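PDB 4BQ2: B-agarase, which hydrolyses the beta-glycosidic linkages of agarose in an exo fashion, as a member of glycoside hydrolase family 50. Local coordinates for residues Gly435-Asp440 with Met467-Val472; Ala312-Val315 with Ser320-Leu323; Phe487-Lys492 with Asp580-Val585. One frame throughout, in Å; residues are numbered along the deposited sequence.

How the contacts relate
From the N terminus, contact 2 comes first and closes a short loop, joining 312-315 to 320-323 in the connection between strand 296-301 and helix 328-332. Contact 1 follows and closes the 26-residue connection from the end of strand 431-435 into helix 460-477. Contact 3 then closes a much longer, largely helical excursion, bringing helix 565-593 against the end of strand 483-488. The three lie in series, with none nesting or crossing. They still form one neighbourhood: Val437 N of contact 1 hydrogen-bonds Asp489 OD1 of contact 3, and Trp436 and Ile438 pack on contact 2. Contacts 2 and 3 do not touch each other.

Contact 1: Gly435-Asp440 with Met467-Val472; sequences GWVIGD and METARV
In the beta-alpha-beta crossover that runs from strand 431-435 through helix 460-477 to strand 483-488, Thr469 lays its short branched side chain against Gly435, Trp436 and Val437, where the first strand ends. Its methyl CG2 comes within 3.9 Å of Gly435 CA and crowds the place where a beta carbon would stand, so glycine suits this position; the same CG2 lies 3.3 Å from Trp436 O. The hydroxyl branch faces Val437, whose CG2 is 3.8 Å from Thr469 OG1, the two side chains crossing at about a right angle. With chi1 at -59°, OG1 is trans to its own carbonyl carbon and turns back along the helix, where it hydrogen-bonds Arg465 O one turn earlier. A water completes the joint: it donates to Thr469 OG1 at 2.7 Å and accepts from Ile438 N at 3.1 Å. Threonine suits this place because one branch packs on backbone while the other serves both helix and water. Around the joint, Val437 also packs on Phe462 and Ala466 of the helix, and Arg465 NE bonds Ile438 O. Trp436 leaves the backbone away from the helix, and its ring meets that of Trp418. Such a crossover, its helix packed against the loop at the strand's end, is the repeating unit of a (beta/alpha)8 barrel, the fold expected of a family 50 enzyme (clan GH-A).

Contact 2: Ala312-Val315 with Ser320-Leu323; sequences ADDV and SKGL
A single salt bridge between Asp314 and Lys321 makes this surface contact, which closes a short loop within the connection between strand 296-301 and helix 328-332. The two side chains come from opposite directions, and Lys321 NZ gives a hydrogen bond to Asp314 OD2 at 2.6 Å, taken on the syn lone pair. Lysine's length and flexibility matter here: its chain bends at chi2 and again at chi3 (both -79°), which swings the ammonium group round to the aspartate and brings Lys321 CE to 3.3 Å from Asp314 OD2. The other carboxylate oxygen is engaged as well, since Asp314 OD1 accepts from Thr316 N in an Asx turn. That bond helps to fix the carboxylate's rotation, so the short aspartate both shapes its own end of the loop and presents OD2 to the lysine. Glycerol, probably from the crystallisation liquor, lies near the Lys321 side chain, and Gly322 N hydrogen-bonds to glycerol. The two arms of the loop rest on different parts of the fold. Val315 packs on Arg465, Glu468 and Val472 of helix 460-477, with Asp313 O bonded to Arg465; on the other arm, Lys321 O is gripped by Ser292 and by Arg362, at the end of strand 359-362.

Contact 3: Phe487-Lys492 with Asp580-Val585; sequences FIDNEK and DQYFKV
Tyr582 reaches from helix 565-593 to Asp489, just past the end of strand 483-488, the place from which Asn490 and Glu491 follow, a pair consistent with the Asn-Glu signature of clan GH-A. Along the helix, Asp580 comes first, packing on Ala616 of helix 611-620, and Gln581 follows with its amide NE2 bonded to Val457 O. Next is Tyr582 itself. Its CG stands anti to the backbone N (chi1 172°), which sends the ring out from the helix so that its hydroxyl arrives at the strand end. There Tyr582 OH donates to Asp489 OD2 at 2.6 Å, meeting that oxygen on its anti side and somewhat out of the carboxylate plane; the ring and carboxylate planes lie 31° apart. A water donates to Tyr582 OH at 2.9 Å and also to Ile488 O at 2.6 Å, so the phenol both gives and accepts. Lys492 crosses near the same point, with its CD 3.6 Å from Tyr582 OH. Tyrosine suits its place by reaching across a backbone separation of 11.0 Å between Asp489 CA and Tyr582 CA with a flat nonpolar ring that ends in one polar atom. Phe583 comes after, its ring face covered by Tyr582 CD2, 3.6 Å above the plane, and it packs on Tyr599, while Val585 ends the walk against Phe462 of helix 460-477. The bonds to Asp489 are what hold the strand end: OD1 takes Val437 N, while OD2 has the phenol and, in a salt bridge, Lys492 NZ at 3.6 Å. A buried carboxylate held by a phenol, a lysine and a backbone N-H is probably ionised, and its charge would tend to polarise the tyrosine hydroxyl.

Contact 1: Gly435-Asp440 with Met467-Val472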
loop_
_atom_site.group_PDB
_atom_site.type_symbol
_atom_site.label_atom_id
_atom_site.label_comp_id
_atom_site.label_asym_id
_atom_site.label_seq_id
_atom_site.Cartn_x
_atom_site.Cartn_y
_atom_site.Cartn_z
ATOM N N GLY A 435 11.706 8.594 -9.861
ATOM C CA GLY A 435 11.117 9.829 -10.338
ATOM C C GLY A 435 9.669 9.569 -10.673
ATOM O O GLY A 435 9.220 8.393 -10.747
ATOM N N TRP A 436 8.937 10.661 -10.843
ATOM C CA TRP A 436 7.534 10.610 -11.242
ATOM C C TRP A 436 7.385 11.457 -12.493
ATOM O O TRP A 436 7.873 12.589 -12.529
ATOM C CB TRP A 436 6.647 11.289 -10.195
ATOM C CG TRP A 436 6.657 10.817 -8.792
ATOM C CD1 TRP A 436 7.430 11.304 -7.771
ATOM C CD2 TRP A 436 5.779 9.835 -8.201
ATOM N NE1 TRP A 436 7.102 10.682 -6.592
ATOM C CE2 TRP A 436 6.076 9.791 -6.820
ATOM C CE3 TRP A 436 4.763 9.026 -8.701
ATOM C CZ2 TRP A 436 5.413 8.914 -5.925
ATOM C CZ3 TRP A 436 4.068 8.153 -7.816
ATOM C CH2 TRP A 436 4.419 8.088 -6.450
ATOM N N VAL A 437 6.697 10.931 -13.504
ATOM C CA VAL A 437 6.422 11.710 -14.705
ATOM C C VAL A 437 5.081 12.392 -14.505
ATOM O O VAL A 437 4.013 11.761 -14.580
ATOM C CB VAL A 437 6.439 10.846 -16.003
ATOM C CG1 VAL A 437 6.222 11.715 -17.264
ATOM C CG2 VAL A 437 7.753 10.111 -16.082
ATOM N N ILE A 438 5.159 13.697 -14.235
ATOM C CA ILE A 438 3.973 14.501 -14.010
ATOM C C ILE A 438 4.073 15.723 -14.900
ATOM O O ILE A 438 5.159 16.076 -15.377
ATOM C CB ILE A 438 3.815 14.910 -12.515
ATOM C CG1 ILE A 438 4.936 15.886 -12.076
ATOM C CG2 ILE A 438 3.774 13.666 -11.620
ATOM C CD1 ILE A 438 4.776 16.459 -10.657
ATOM N N GLY A 439 2.954 16.389 -15.119
ATOM C CA GLY A 439 2.994 17.580 -15.970
ATOM C C GLY A 439 1.647 17.886 -16.597
ATOM O O GLY A 439 0.644 17.299 -16.228
ATOM N N ASP A 440 1.628 18.807 -17.549
ATOM C CA ASP A 440 0.365 19.252 -18.132
ATOM C C ASP A 440 -0.033 18.504 -19.389
ATOM O O ASP A 440 -0.918 18.987 -20.103
ATOM C CB ASP A 440 0.451 20.747 -18.477
ATOM C CG ASP A 440 0.640 21.600 -17.268
ATOM O OD1 ASP A 440 -0.001 21.279 -16.238
ATOM O OD2 ASP A 440 1.434 22.573 -17.348
ATOM N N MET A 467 11.407 12.887 -20.226
ATOM C CA MET A 467 12.805 13.311 -20.404
ATOM C C MET A 467 13.237 14.248 -19.247
ATOM O O MET A 467 14.309 14.067 -18.649
ATOM C CB MET A 467 12.959 14.035 -21.754
ATOM C CG MET A 467 13.014 13.114 -22.966
ATOM S SD MET A 467 14.481 12.078 -23.022
ATOM C CE MET A 467 15.744 13.271 -23.508
ATOM N N GLU A 468 12.397 15.241 -18.913
ATOM C CA GLU A 468 12.741 16.115 -17.792
ATOM C C GLU A 468 12.820 15.324 -16.482
ATOM O O GLU A 468 13.719 15.541 -15.663
ATOM C CB GLU A 468 11.805 17.328 -17.698
ATOM C CG GLU A 468 12.091 18.288 -16.550
ATOM C CD GLU A 468 13.436 19.030 -16.680
ATOM O OE1 GLU A 468 14.094 18.949 -17.741
ATOM O OE2 GLU A 468 13.854 19.666 -15.676
ATOM N N THR A 469 11.915 14.372 -16.293
ATOM C CA THR A 469 11.958 13.552 -15.096
ATOM C C THR A 469 13.284 12.797 -14.974
ATOM O O THR A 469 13.916 12.838 -13.934
ATOM C CB THR A 469 10.785 12.559 -15.062
ATOM O OG1 THR A 469 9.578 13.327 -15.092
ATOM C CG2 THR A 469 10.830 11.674 -13.799
ATOM N N ALA A 470 13.680 12.099 -16.035
ATOM C CA ALA A 470 14.932 11.332 -16.026
ATOM C C ALA A 470 16.134 12.277 -15.868
ATOM O O ALA A 470 17.118 11.942 -15.208
ATOM C CB ALA A 470 15.045 10.519 -17.335
ATOM N N ARG A 471 16.069 13.444 -16.506
ATOM C CA ARG A 471 17.135 14.435 -16.337
ATOM C C ARG A 471 17.379 14.766 -14.887
ATOM O O ARG A 471 18.535 14.757 -14.433
ATOM C CB ARG A 471 16.853 15.710 -17.142
ATOM C CG ARG A 471 18.029 16.689 -17.119
ATOM C CD ARG A 471 17.652 18.050 -17.730
ATOM N NE ARG A 471 16.810 18.777 -16.802
ATOM C CZ ARG A 471 17.264 19.388 -15.712
ATOM N NH1 ARG A 471 18.568 19.414 -15.442
ATOM N NH2 ARG A 471 16.432 19.984 -14.908
ATOM N N VAL A 472 16.298 15.031 -14.135
ATOM C CA VAL A 472 16.431 15.400 -12.724
ATOM C C VAL A 472 17.011 14.228 -11.892
ATOM O O VAL A 472 17.973 14.396 -11.131
ATOM C CB VAL A 472 15.090 15.872 -12.126
ATOM C CG1 VAL A 472 15.210 16.073 -10.604
ATOM C CG2 VAL A 472 14.724 17.240 -12.711
HETATM O O HOH W 1 7.919 15.064 -13.770
#

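Contact 2: Ala312-Val315 with Ser320-Leu323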
loop_
_atom_site.group_PDB
_atom_site.type_symbol
_atom_site.label_atom_id
_atom_site.label_comp_id
_atom_site.label_asym_id
_atom_site.label_seq_id
_atom_site.Cartn_x
_atom_site.Cartn_y
_atom_site.Cartn_z
ATOM N N ALA A 312 4.629 24.847 -12.267
ATOM C CA ALA A 312 4.040 23.872 -13.179
ATOM C C ALA A 312 5.089 22.913 -13.766
ATOM O O ALA A 312 4.745 21.815 -14.208
ATOM C CB ALA A 312 3.248 24.572 -14.289
ATOM N N ASP A 313 6.355 23.327 -13.752
ATOM C CA ASP A 313 7.444 22.498 -14.284
ATOM C C ASP A 313 8.099 21.560 -13.244
ATOM O O ASP A 313 8.993 20.798 -13.600
ATOM C CB ASP A 313 8.525 23.373 -14.939
ATOM C CG ASP A 313 8.051 24.027 -16.222
ATOM O OD1 ASP A 313 7.027 23.575 -16.798
ATOM O OD2 ASP A 313 8.715 24.996 -16.660
ATOM N N ASP A 314 7.664 21.627 -11.974
ATOM C CA ASP A 314 8.249 20.792 -10.906
ATOM C C ASP A 314 8.052 19.309 -11.262
ATOM O O ASP A 314 6.964 18.917 -11.732
ATOM C CB ASP A 314 7.577 21.106 -9.561
ATOM C CG ASP A 314 8.345 20.538 -8.347
ATOM O OD1 ASP A 314 9.211 19.634 -8.488
ATOM O OD2 ASP A 314 8.077 21.041 -7.225
ATOM N N VAL A 315 9.095 18.492 -11.055
ATOM C CA VAL A 315 9.000 17.060 -11.391
ATOM C C VAL A 315 8.471 16.239 -10.214
ATOM O O VAL A 315 8.202 15.038 -10.357
ATOM C CB VAL A 315 10.370 16.458 -11.861
ATOM C CG1 VAL A 315 10.845 17.103 -13.160
ATOM C CG2 VAL A 315 11.431 16.572 -10.770
ATOM N N SER A 320 5.276 14.005 -2.350
ATOM C CA SER A 320 6.682 13.584 -2.270
ATOM C C SER A 320 7.624 14.778 -2.113
ATOM O O SER A 320 8.844 14.609 -2.102
ATOM C CB SER A 320 7.079 12.756 -3.512
ATOM O OG SER A 320 6.380 11.522 -3.543
ATOM N N LYS A 321 7.059 15.973 -1.923
ATOM C CA LYS A 321 7.863 17.171 -1.672
ATOM C C LYS A 321 8.506 17.133 -0.298
ATOM O O LYS A 321 8.048 16.425 0.591
ATOM C CB LYS A 321 7.030 18.455 -1.833
ATOM C CG LYS A 321 6.548 18.658 -3.271
ATOM C CD LYS A 321 7.641 19.225 -4.158
ATOM C CE LYS A 321 7.813 20.735 -3.946
ATOM N NZ LYS A 321 8.936 21.259 -4.775
ATOM N N GLY A 322 9.581 17.889 -0.128
ATOM C CA GLY A 322 10.143 18.056 1.219
ATOM C C GLY A 322 9.073 18.653 2.125
ATOM O O GLY A 322 8.099 19.248 1.624
ATOM N N LEU A 323 9.239 18.493 3.439
ATOM C CA LEU A 323 8.413 19.234 4.418
ATOM C C LEU A 323 8.591 20.758 4.213
ATOM O O LEU A 323 9.720 21.254 4.115
ATOM C CB LEU A 323 8.731 18.820 5.863
ATOM C CG LEU A 323 8.384 17.377 6.291
ATOM C CD1 LEU A 323 8.668 17.147 7.776
ATOM C CD2 LEU A 323 6.929 17.031 5.982
#

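Contact 3: Phe487-Lys492 with Asp580-Val585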
loop_
_atom_site.group_PDB
_atom_site.type_symbol
_atom_site.label_atom_id
_atom_site.label_comp_id
_atom_site.label_asym_id
_atom_site.label_seq_id
_atom_site.Cartn_x
_atom_site.Cartn_y
_atom_site.Cartn_z
ATOM N N PHE A 487 13.241 3.340 -10.276
ATOM C CA PHE A 487 11.777 3.200 -10.417
ATOM C C PHE A 487 11.199 4.468 -11.027
ATOM O O PHE A 487 11.637 5.591 -10.697
ATOM C CB PHE A 487 11.111 3.037 -9.041
ATOM C CG PHE A 487 11.460 1.734 -8.369
ATOM C CD1 PHE A 487 10.938 0.521 -8.847
ATOM C CD2 PHE A 487 12.293 1.713 -7.265
ATOM C CE1 PHE A 487 11.256 -0.684 -8.224
ATOM C CE2 PHE A 487 12.628 0.498 -6.643
ATOM C CZ PHE A 487 12.102 -0.699 -7.130
ATOM N N ILE A 488 10.266 4.313 -11.945
ATOM C CA ILE A 488 9.564 5.493 -12.457
ATOM C C ILE A 488 8.061 5.258 -12.258
ATOM O O ILE A 488 7.522 4.224 -12.683
ATOM C CB ILE A 488 9.873 5.787 -13.939
ATOM C CG1 ILE A 488 11.374 6.083 -14.171
ATOM C CG2 ILE A 488 9.005 6.964 -14.428
ATOM C CD1 ILE A 488 11.926 7.395 -13.598
ATOM N N ASP A 489 7.401 6.210 -11.593
ATOM C CA ASP A 489 5.939 6.142 -11.326
ATOM C C ASP A 489 5.609 5.011 -10.353
ATOM O O ASP A 489 6.499 4.367 -9.864
ATOM C CB ASP A 489 5.121 6.033 -12.628
ATOM C CG ASP A 489 5.081 7.340 -13.410
ATOM O OD1 ASP A 489 5.321 8.437 -12.814
ATOM O OD2 ASP A 489 4.814 7.270 -14.643
ATOM N N ASN A 490 4.325 4.789 -10.038
ATOM C CA ASN A 490 3.968 3.841 -9.017
ATOM C C ASN A 490 2.468 3.583 -9.059
ATOM O O ASN A 490 1.686 4.562 -9.074
ATOM C CB ASN A 490 4.333 4.437 -7.643
ATOM C CG ASN A 490 3.906 3.562 -6.489
ATOM O OD1 ASN A 490 4.477 2.497 -6.296
ATOM N ND2 ASN A 490 2.946 4.037 -5.666
ATOM N N GLU A 491 2.067 2.300 -9.093
ATOM C CA GLU A 491 0.646 1.925 -8.944
ATOM C C GLU A 491 -0.293 2.748 -9.844
ATOM O O GLU A 491 -1.316 3.296 -9.410
ATOM C CB GLU A 491 0.240 2.040 -7.464
ATOM C CG GLU A 491 1.053 1.113 -6.563
ATOM C CD GLU A 491 0.527 1.048 -5.139
ATOM O OE1 GLU A 491 -0.437 1.777 -4.823
ATOM O OE2 GLU A 491 1.079 0.250 -4.339
ATOM N N LYS A 492 0.052 2.808 -11.127
ATOM C CA LYS A 492 -0.780 3.483 -12.105
ATOM C C LYS A 492 -2.017 2.638 -12.349
ATOM O O LYS A 492 -1.967 1.412 -12.289
ATOM C CB LYS A 492 0.008 3.709 -13.413
ATOM C CG LYS A 492 1.320 4.495 -13.199
ATOM C CD LYS A 492 1.890 5.037 -14.527
ATOM C CE LYS A 492 1.109 6.284 -14.950
ATOM N NZ LYS A 492 1.313 7.474 -14.047
ATOM N N ASP A 580 2.801 -0.597 -24.247
ATOM C CA ASP A 580 4.067 -0.540 -24.999
ATOM C C ASP A 580 4.614 0.882 -25.162
ATOM O O ASP A 580 5.811 1.122 -24.957
ATOM C CB ASP A 580 3.896 -1.134 -26.392
ATOM C CG ASP A 580 3.916 -2.655 -26.406
ATOM O OD1 ASP A 580 4.345 -3.306 -25.421
ATOM O OD2 ASP A 580 3.496 -3.219 -27.442
ATOM N N GLN A 581 3.727 1.820 -25.500
ATOM C CA GLN A 581 4.127 3.207 -25.698
ATOM C C GLN A 581 4.547 3.880 -24.390
ATOM O O GLN A 581 5.524 4.679 -24.381
ATOM C CB GLN A 581 3.012 3.992 -26.422
ATOM C CG GLN A 581 3.299 5.471 -26.635
ATOM C CD GLN A 581 4.425 5.789 -27.628
ATOM O OE1 GLN A 581 4.902 4.925 -28.379
ATOM N NE2 GLN A 581 4.843 7.052 -27.644
ATOM N N TYR A 582 3.814 3.581 -23.298
ATOM C CA TYR A 582 4.187 4.086 -21.976
ATOM C C TYR A 582 5.633 3.653 -21.652
ATOM O O TYR A 582 6.508 4.501 -21.358
ATOM C CB TYR A 582 3.222 3.593 -20.872
ATOM C CG TYR A 582 3.736 3.966 -19.491
ATOM C CD1 TYR A 582 3.497 5.237 -18.945
ATOM C CD2 TYR A 582 4.508 3.070 -18.753
ATOM C CE1 TYR A 582 4.002 5.578 -17.688
ATOM C CE2 TYR A 582 5.038 3.415 -17.523
ATOM C CZ TYR A 582 4.783 4.666 -16.997
ATOM O OH TYR A 582 5.309 4.962 -15.769
ATOM N N PHE A 583 5.889 2.339 -21.726
ATOM C CA PHE A 583 7.200 1.787 -21.339
ATOM C C PHE A 583 8.328 2.124 -22.292
ATOM O O PHE A 583 9.456 2.338 -21.838
ATOM C CB PHE A 583 7.131 0.274 -21.069
ATOM C CG PHE A 583 6.416 -0.066 -19.806
ATOM C CD1 PHE A 583 6.993 0.244 -18.576
ATOM C CD2 PHE A 583 5.129 -0.630 -19.826
ATOM C CE1 PHE A 583 6.313 -0.000 -17.394
ATOM C CE2 PHE A 583 4.451 -0.909 -18.629
ATOM C CZ PHE A 583 5.055 -0.602 -17.415
ATOM N N LYS A 584 8.003 2.233 -23.583
ATOM C CA LYS A 584 8.935 2.700 -24.621
ATOM C C LYS A 584 9.437 4.097 -24.286
ATOM O O LYS A 584 10.660 4.346 -24.235
ATOM C CB LYS A 584 8.304 2.684 -26.021
ATOM C CG LYS A 584 9.316 2.942 -27.152
ATOM C CD LYS A 584 8.662 2.955 -28.530
ATOM C CE LYS A 584 9.647 3.370 -29.615
ATOM N NZ LYS A 584 8.953 3.972 -30.809
ATOM N N VAL A 585 8.510 5.005 -24.020
ATOM C CA VAL A 585 8.884 6.395 -23.742
ATOM C C VAL A 585 9.669 6.512 -22.439
ATOM O O VAL A 585 10.695 7.207 -22.389
ATOM C CB VAL A 585 7.660 7.334 -23.716
ATOM C CG1 VAL A 585 8.014 8.694 -23.132
ATOM C CG2 VAL A 585 7.130 7.513 -25.113
HETATM O O HOH W 2 7.674 3.392 -15.136
#